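Local atomic coordinates of tartronic semialdehyde reductase (Salmonella typhimurium, PDB entry 1YB4), a protein that catalyses the reversible NADH- or NADPH-dependent reduction of tartronic semialdehyde (2-hydroxy-3-oxopropanoate) to (R)-glycerate. Residues 18-23 against 39-44; 7-12 against 30-35. All blocks are in the same frame, centred on the assembly; numbering follows the deposited sequence.

From the N terminus the chain runs through residues 7-12, 18-23, 30-35 and 39-44, so the segments of the two contacts alternate and the contacts cross rather than nest. Contact 2 closes the first loop: strand 5-8 leads into helix 15-24, and the chain comes back as strand 28-31 beside its start. Contact 1 closes the second, bringing the short helix 39-42 back onto helix 15-24 after strand 28-31 and its following turn. F8 and L11 of contact 2 pack against A19 of contact 1, so the two contacts share apolar packing around A19 in the NAD-binding domain.

Contact 1: residues 18-23 against 39-44; sequences MAINLA and DELLSL
An apolar helix-to-helix contact joins A19, I20 and A23 to E40, L41 and L44 in the Rossmann-type NAD-binding domain, where the short helix 39-42 and the turn after it lie beside helix 15-24. No hydrogen bond crosses between the two; the fit is mainly carbon against carbon, and the backbones come close, with I20 CA 5.2 Å from L41 CA. L41 enters at the level of A19 and I20. Its CB lies 3.8 Å from I20 CG1, and the side chain crosses that of I20 at about a right angle. With CG set between the backbone N and the carbonyl carbon (chi1 74°), L41 reaches on to place CD1 3.7 Å from A19 CB; the same leucine also packs on V31 of strand 28-31, so it fills the angle between helix and sheet. E40, partly exposed, lies at the border of the contact. Its extended chain passes across the end of I20, whose CD1 touches the CB, CG and carboxylate carbon, with E40 OE2 3.6 Å from I20 CD1. The acid finds its polar partner elsewhere: OE1 makes a salt bridge with R24, one residue beyond 18-23, which ties the two helices together by charge as well. Past the helix end, L44 swings back toward A23, resting CD2 3.8 Å from A23 CB and equally far from the carbonyl O of I20.

Contact 2: residues 7-12 against 30-35; sequences GFIGLG and HVTTIG
The F8 ring stands on the helix side of the sheet, with the CB of A19 over one face, M18 at the rim of that same face, L22 reaching its border near CE1, and the carbonyl carbon of G10 at the edge, in the ring plane. Its CB meets CG1 of V31 on the neighbouring strand at 4.0 Å. H30 sets its CB on the face of the sheet opposite that of F8 and V31, and its imidazole stacks with the ring of F58. Between the two strands, the backbone N of F8 donates to the carbonyl O of H30 at 3.1 Å, a fairly straight bond (159° at the hydrogen) whose donor stands above the carbonyl plane. Further along, side chains carry the contact between the two segments. CG2 of I9 lies 3.9 Å from CG2 of T32, the two side chains running alongside each other and both touching V55. L11 drops across T33 at roughly a right angle: its CB and CD1 each come to 3.5 Å from T33 CG2, a methyl placed between backbone N and carbonyl carbon because OG1 takes the anti position (chi1 177°). L11 CD1 also brushes V31 CG2. Parallel strands joined through helix 15-24, with G10 and G12 in the turn before it, make the beta-alpha-beta crossover of a Rossmann fold, and the glycines are consistent with its GxGxxG dinucleotide-binding loop.

Contact 1: residues 18-23 against 39-44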
HETATM    1  N   MSE A  18     -11.641  -1.242  37.143  1.00 33.43           N
HETATM    2  CA  MSE A  18     -10.925  -0.028  37.518  1.00 34.97           C
HETATM    3  C   MSE A  18     -11.607   0.583  38.733  1.00 36.72           C
HETATM    4  O   MSE A  18     -10.939   0.962  39.710  1.00 36.27           O
HETATM    5  CB  MSE A  18     -10.898   0.959  36.350  1.00 35.35           C
HETATM    6  CG  MSE A  18      -9.926   0.517  35.248  1.00 38.82           C
HETATM    7 SE   MSE A  18     -10.137   1.371  33.525  1.00 49.05          SE
HETATM    8  CE  MSE A  18      -9.083   2.976  33.861  1.00 31.46           C
ATOM      9  N   ALA A  19     -12.938   0.654  38.674  1.00 34.03           N
ATOM     10  CA  ALA A  19     -13.726   1.189  39.773  1.00 35.20           C
ATOM     11  C   ALA A  19     -13.461   0.310  41.000  1.00 36.24           C
ATOM     12  O   ALA A  19     -13.224   0.818  42.108  1.00 33.95           O
ATOM     13  CB  ALA A  19     -15.224   1.181  39.410  1.00 30.35           C
ATOM     14  N   ILE A  20     -13.485  -1.007  40.788  1.00 36.65           N
ATOM     15  CA  ILE A  20     -13.232  -1.962  41.865  1.00 38.02           C
ATOM     16  C   ILE A  20     -11.873  -1.710  42.527  1.00 38.58           C
ATOM     17  O   ILE A  20     -11.731  -1.867  43.730  1.00 38.71           O
ATOM     18  CB  ILE A  20     -13.285  -3.417  41.358  1.00 36.20           C
ATOM     19  CG1 ILE A  20     -14.705  -3.750  40.908  1.00 36.49           C
ATOM     20  CG2 ILE A  20     -12.837  -4.370  42.454  1.00 36.97           C
ATOM     21  CD1 ILE A  20     -14.938  -5.228  40.621  1.00 37.69           C
ATOM     22  N   ASN A  21     -10.869  -1.320  41.750  1.00 39.39           N
ATOM     23  CA  ASN A  21      -9.566  -1.043  42.340  1.00 40.68           C
ATOM     24  C   ASN A  21      -9.567   0.248  43.165  1.00 39.02           C
ATOM     25  O   ASN A  21      -8.892   0.326  44.184  1.00 37.75           O
ATOM     26  CB  ASN A  21      -8.482  -0.951  41.263  1.00 43.07           C
ATOM     27  CG  ASN A  21      -7.650  -2.203  41.178  1.00 46.43           C
ATOM     28  OD1 ASN A  21      -8.144  -3.266  40.816  1.00 47.75           O
ATOM     29  ND2 ASN A  21      -6.373  -2.088  41.526  1.00 50.89           N
ATOM     30  N   LEU A  22     -10.301   1.263  42.716  1.00 36.74           N
ATOM     31  CA  LEU A  22     -10.367   2.525  43.451  1.00 35.55           C
ATOM     32  C   LEU A  22     -11.153   2.326  44.756  1.00 38.88           C
ATOM     33  O   LEU A  22     -10.778   2.849  45.815  1.00 38.12           O
ATOM     34  CB  LEU A  22     -11.045   3.603  42.604  1.00 30.74           C
ATOM     35  CG  LEU A  22     -10.273   4.131  41.390  1.00 26.86           C
ATOM     36  CD1 LEU A  22     -11.162   5.066  40.623  1.00 19.21           C
ATOM     37  CD2 LEU A  22      -9.006   4.858  41.837  1.00 26.00           C
ATOM     38  N   ALA A  23     -12.236   1.556  44.672  1.00 39.12           N
ATOM     39  CA  ALA A  23     -13.067   1.279  45.830  1.00 39.07           C
ATOM     40  C   ALA A  23     -12.290   0.445  46.846  1.00 40.18           C
ATOM     41  O   ALA A  23     -12.394   0.655  48.056  1.00 40.32           O
ATOM     42  CB  ALA A  23     -14.328   0.553  45.392  1.00 38.15           C
ATOM     43  N   ASP A  39     -21.573  -6.870  41.480  1.00 61.26           N
ATOM     44  CA  ASP A  39     -21.801  -6.908  42.919  1.00 62.95           C
ATOM     45  C   ASP A  39     -20.556  -6.469  43.703  1.00 61.15           C
ATOM     46  O   ASP A  39     -20.650  -5.662  44.632  1.00 59.58           O
ATOM     47  CB  ASP A  39     -22.177  -8.326  43.348  1.00 66.98           C
ATOM     48  CG  ASP A  39     -21.198  -8.899  44.366  1.00 72.69           C
ATOM     49  OD1 ASP A  39     -21.334  -8.582  45.572  1.00 73.87           O
ATOM     50  OD2 ASP A  39     -20.279  -9.646  43.954  1.00 75.36           O
ATOM     51  N   GLU A  40     -19.398  -7.005  43.317  1.00 59.12           N
ATOM     52  CA  GLU A  40     -18.138  -6.716  43.992  1.00 57.48           C
ATOM     53  C   GLU A  40     -17.921  -5.257  44.376  1.00 57.56           C
ATOM     54  O   GLU A  40     -17.528  -4.979  45.511  1.00 54.75           O
ATOM     55  CB  GLU A  40     -16.955  -7.210  43.155  1.00 58.32           C
ATOM     56  CG  GLU A  40     -15.629  -7.165  43.908  1.00 58.21           C
ATOM     57  CD  GLU A  40     -14.517  -7.914  43.200  1.00 60.27           C
ATOM     58  OE1 GLU A  40     -13.386  -7.945  43.733  1.00 58.16           O
ATOM     59  OE2 GLU A  40     -14.775  -8.472  42.109  1.00 62.22           O
ATOM     60  N   LEU A  41     -18.165  -4.327  43.453  1.00 56.92           N
ATOM     61  CA  LEU A  41     -17.969  -2.919  43.784  1.00 58.89           C
ATOM     62  C   LEU A  41     -19.178  -2.347  44.514  1.00 58.88           C
ATOM     63  O   LEU A  41     -19.062  -1.353  45.229  1.00 59.26           O
ATOM     64  CB  LEU A  41     -17.646  -2.064  42.545  1.00 57.54           C
ATOM     65  CG  LEU A  41     -18.718  -1.695  41.521  1.00 58.99           C
ATOM     66  CD1 LEU A  41     -18.222  -0.546  40.647  1.00 57.45           C
ATOM     67  CD2 LEU A  41     -19.053  -2.903  40.677  1.00 60.81           C
ATOM     68  N   LEU A  42     -20.342  -2.959  44.343  1.00 58.10           N
ATOM     69  CA  LEU A  42     -21.501  -2.461  45.063  1.00 58.01           C
ATOM     70  C   LEU A  42     -21.224  -2.743  46.533  1.00 59.22           C
ATOM     71  O   LEU A  42     -21.276  -1.838  47.366  1.00 61.41           O
ATOM     72  CB  LEU A  42     -22.788  -3.162  44.611  1.00 55.73           C
ATOM     73  CG  LEU A  42     -23.487  -2.525  43.404  1.00 55.87           C
ATOM     74  CD1 LEU A  42     -24.712  -3.330  43.016  1.00 54.87           C
ATOM     75  CD2 LEU A  42     -23.883  -1.091  43.742  1.00 56.48           C
ATOM     76  N   SER A  43     -20.889  -3.992  46.838  1.00 59.01           N
ATOM     77  CA  SER A  43     -20.600  -4.400  48.209  1.00 59.49           C
ATOM     78  C   SER A  43     -19.189  -4.005  48.624  1.00 58.48           C
ATOM     79  O   SER A  43     -18.516  -4.754  49.334  1.00 57.56           O
ATOM     80  CB  SER A  43     -20.739  -5.917  48.350  1.00 62.56           C
ATOM     81  OG  SER A  43     -19.617  -6.579  47.779  1.00 61.89           O
ATOM     82  N   LEU A  44     -18.742  -2.834  48.185  1.00 57.75           N
ATOM     83  CA  LEU A  44     -17.402  -2.361  48.507  1.00 54.91           C
ATOM     84  C   LEU A  44     -17.464  -0.866  48.773  1.00 55.67           C
ATOM     85  O   LEU A  44     -16.442  -0.233  49.044  1.00 55.43           O
ATOM     86  CB  LEU A  44     -16.444  -2.668  47.345  1.00 54.23           C
ATOM     87  CG  LEU A  44     -14.922  -2.689  47.547  1.00 51.99           C
ATOM     88  CD1 LEU A  44     -14.548  -3.659  48.642  1.00 52.09           C
ATOM     89  CD2 LEU A  44     -14.240  -3.104  46.251  1.00 52.75           C
TER

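Contact 2: residues 7-12 against 30-35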
ATOM      1  N   GLY A   7     -15.917   9.700  41.325  1.00 44.45           N
ATOM      2  CA  GLY A   7     -17.066   9.286  40.533  1.00 42.03           C
ATOM      3  C   GLY A   7     -16.622   8.520  39.293  1.00 42.90           C
ATOM      4  O   GLY A   7     -15.619   8.862  38.674  1.00 41.95           O
ATOM      5  N   PHE A   8     -17.356   7.469  38.935  1.00 44.99           N
ATOM      6  CA  PHE A   8     -17.028   6.643  37.773  1.00 44.58           C
ATOM      7  C   PHE A   8     -18.265   6.578  36.878  1.00 44.67           C
ATOM      8  O   PHE A   8     -19.315   6.101  37.295  1.00 45.34           O
ATOM      9  CB  PHE A   8     -16.629   5.227  38.214  1.00 43.51           C
ATOM     10  CG  PHE A   8     -15.430   4.678  37.480  1.00 43.97           C
ATOM     11  CD1 PHE A   8     -14.142   4.889  37.965  1.00 43.63           C
ATOM     12  CD2 PHE A   8     -15.587   3.979  36.290  1.00 42.39           C
ATOM     13  CE1 PHE A   8     -13.033   4.413  37.280  1.00 42.37           C
ATOM     14  CE2 PHE A   8     -14.482   3.502  35.598  1.00 41.56           C
ATOM     15  CZ  PHE A   8     -13.204   3.718  36.094  1.00 42.32           C
ATOM     16  N   ILE A   9     -18.135   7.050  35.642  1.00 45.98           N
ATOM     17  CA  ILE A   9     -19.273   7.084  34.727  1.00 45.03           C
ATOM     18  C   ILE A   9     -19.327   5.966  33.689  1.00 45.97           C
ATOM     19  O   ILE A   9     -20.232   5.926  32.865  1.00 49.83           O
ATOM     20  CB  ILE A   9     -19.352   8.463  34.025  1.00 40.39           C
ATOM     21  CG1 ILE A   9     -19.575   9.535  35.082  1.00 38.47           C
ATOM     22  CG2 ILE A   9     -20.484   8.509  33.013  1.00 37.68           C
ATOM     23  CD1 ILE A   9     -19.877  10.898  34.519  1.00 40.53           C
ATOM     24  N   GLY A  10     -18.383   5.042  33.731  1.00 43.32           N
ATOM     25  CA  GLY A  10     -18.425   3.963  32.771  1.00 42.02           C
ATOM     26  C   GLY A  10     -17.889   2.673  33.342  1.00 43.20           C
ATOM     27  O   GLY A  10     -16.725   2.590  33.726  1.00 45.17           O
ATOM     28  N   LEU A  11     -18.734   1.658  33.419  1.00 43.67           N
ATOM     29  CA  LEU A  11     -18.274   0.380  33.928  1.00 45.27           C
ATOM     30  C   LEU A  11     -18.140  -0.569  32.747  1.00 47.33           C
ATOM     31  O   LEU A  11     -18.075  -0.139  31.594  1.00 49.23           O
ATOM     32  CB  LEU A  11     -19.245  -0.152  34.993  1.00 44.40           C
ATOM     33  CG  LEU A  11     -19.334   0.788  36.216  1.00 42.67           C
ATOM     34  CD1 LEU A  11     -20.321   0.260  37.249  1.00 41.18           C
ATOM     35  CD2 LEU A  11     -17.953   0.933  36.844  1.00 41.67           C
ATOM     36  N   GLY A  12     -18.075  -1.860  33.012  1.00 48.63           N
ATOM     37  CA  GLY A  12     -17.936  -2.772  31.901  1.00 48.93           C
ATOM     38  C   GLY A  12     -16.534  -3.319  31.824  1.00 48.76           C
ATOM     39  O   GLY A  12     -15.698  -3.035  32.676  1.00 48.48           O
ATOM     40  N   HIS A  30     -19.195   7.026  43.499  1.00 48.38           N
ATOM     41  CA  HIS A  30     -20.567   7.103  43.060  1.00 49.09           C
ATOM     42  C   HIS A  30     -20.419   6.727  41.594  1.00 49.19           C
ATOM     43  O   HIS A  30     -19.885   7.492  40.794  1.00 47.90           O
ATOM     44  CB  HIS A  30     -21.103   8.519  43.242  1.00 50.92           C
ATOM     45  CG  HIS A  30     -21.543   8.820  44.642  1.00 50.27           C
ATOM     46  ND1 HIS A  30     -22.770   8.433  45.132  1.00 49.63           N
ATOM     47  CD2 HIS A  30     -20.930   9.495  45.646  1.00 50.57           C
ATOM     48  CE1 HIS A  30     -22.897   8.860  46.377  1.00 49.19           C
ATOM     49  NE2 HIS A  30     -21.795   9.508  46.712  1.00 49.23           N
ATOM     50  N   VAL A  31     -20.862   5.519  41.265  1.00 49.55           N
ATOM     51  CA  VAL A  31     -20.744   4.997  39.914  1.00 50.54           C
ATOM     52  C   VAL A  31     -22.048   5.017  39.139  1.00 52.06           C
ATOM     53  O   VAL A  31     -23.098   5.345  39.682  1.00 51.93           O
ATOM     54  CB  VAL A  31     -20.227   3.551  39.940  1.00 50.15           C
ATOM     55  CG1 VAL A  31     -19.015   3.459  40.862  1.00 50.45           C
ATOM     56  CG2 VAL A  31     -21.322   2.612  40.394  1.00 46.58           C
ATOM     57  N   THR A  32     -21.960   4.647  37.863  1.00 54.70           N
ATOM     58  CA  THR A  32     -23.111   4.601  36.963  1.00 56.44           C
ATOM     59  C   THR A  32     -22.695   3.989  35.629  1.00 57.67           C
ATOM     60  O   THR A  32     -21.536   4.078  35.238  1.00 58.65           O
ATOM     61  CB  THR A  32     -23.667   6.007  36.674  1.00 55.90           C
ATOM     62  OG1 THR A  32     -24.921   5.886  35.998  1.00 57.85           O
ATOM     63  CG2 THR A  32     -22.719   6.786  35.776  1.00 54.76           C
ATOM     64  N   THR A  33     -23.646   3.372  34.937  1.00 60.32           N
ATOM     65  CA  THR A  33     -23.398   2.748  33.635  1.00 62.24           C
ATOM     66  C   THR A  33     -24.720   2.151  33.171  1.00 64.43           C
ATOM     67  O   THR A  33     -25.667   2.066  33.960  1.00 64.64           O
ATOM     68  CB  THR A  33     -22.303   1.637  33.716  1.00 60.77           C
ATOM     69  OG1 THR A  33     -22.143   1.019  32.434  1.00 59.95           O
ATOM     70  CG2 THR A  33     -22.674   0.577  34.737  1.00 61.25           C
ATOM     71  N   ILE A  34     -24.795   1.756  31.902  1.00 66.04           N
ATOM     72  CA  ILE A  34     -26.027   1.187  31.360  1.00 68.44           C
ATOM     73  C   ILE A  34     -26.317  -0.190  31.945  1.00 69.61           C
ATOM     74  O   ILE A  34     -27.437  -0.468  32.371  1.00 69.47           O
ATOM     75  CB  ILE A  34     -25.972   1.066  29.807  1.00 68.42           C
ATOM     76  CG1 ILE A  34     -24.892   0.061  29.381  1.00 69.62           C
ATOM     77  CG2 ILE A  34     -25.674   2.407  29.189  1.00 67.17           C
ATOM     78  CD1 ILE A  34     -25.411  -1.374  29.202  1.00 71.18           C
ATOM     79  N   GLY A  35     -25.291  -1.034  31.993  1.00 70.30           N
ATOM     80  CA  GLY A  35     -25.474  -2.374  32.501  1.00 70.13           C
ATOM     81  C   GLY A  35     -25.620  -2.466  34.003  1.00 70.05           C
ATOM     82  O   GLY A  35     -25.738  -1.452  34.698  1.00 68.07           O
TER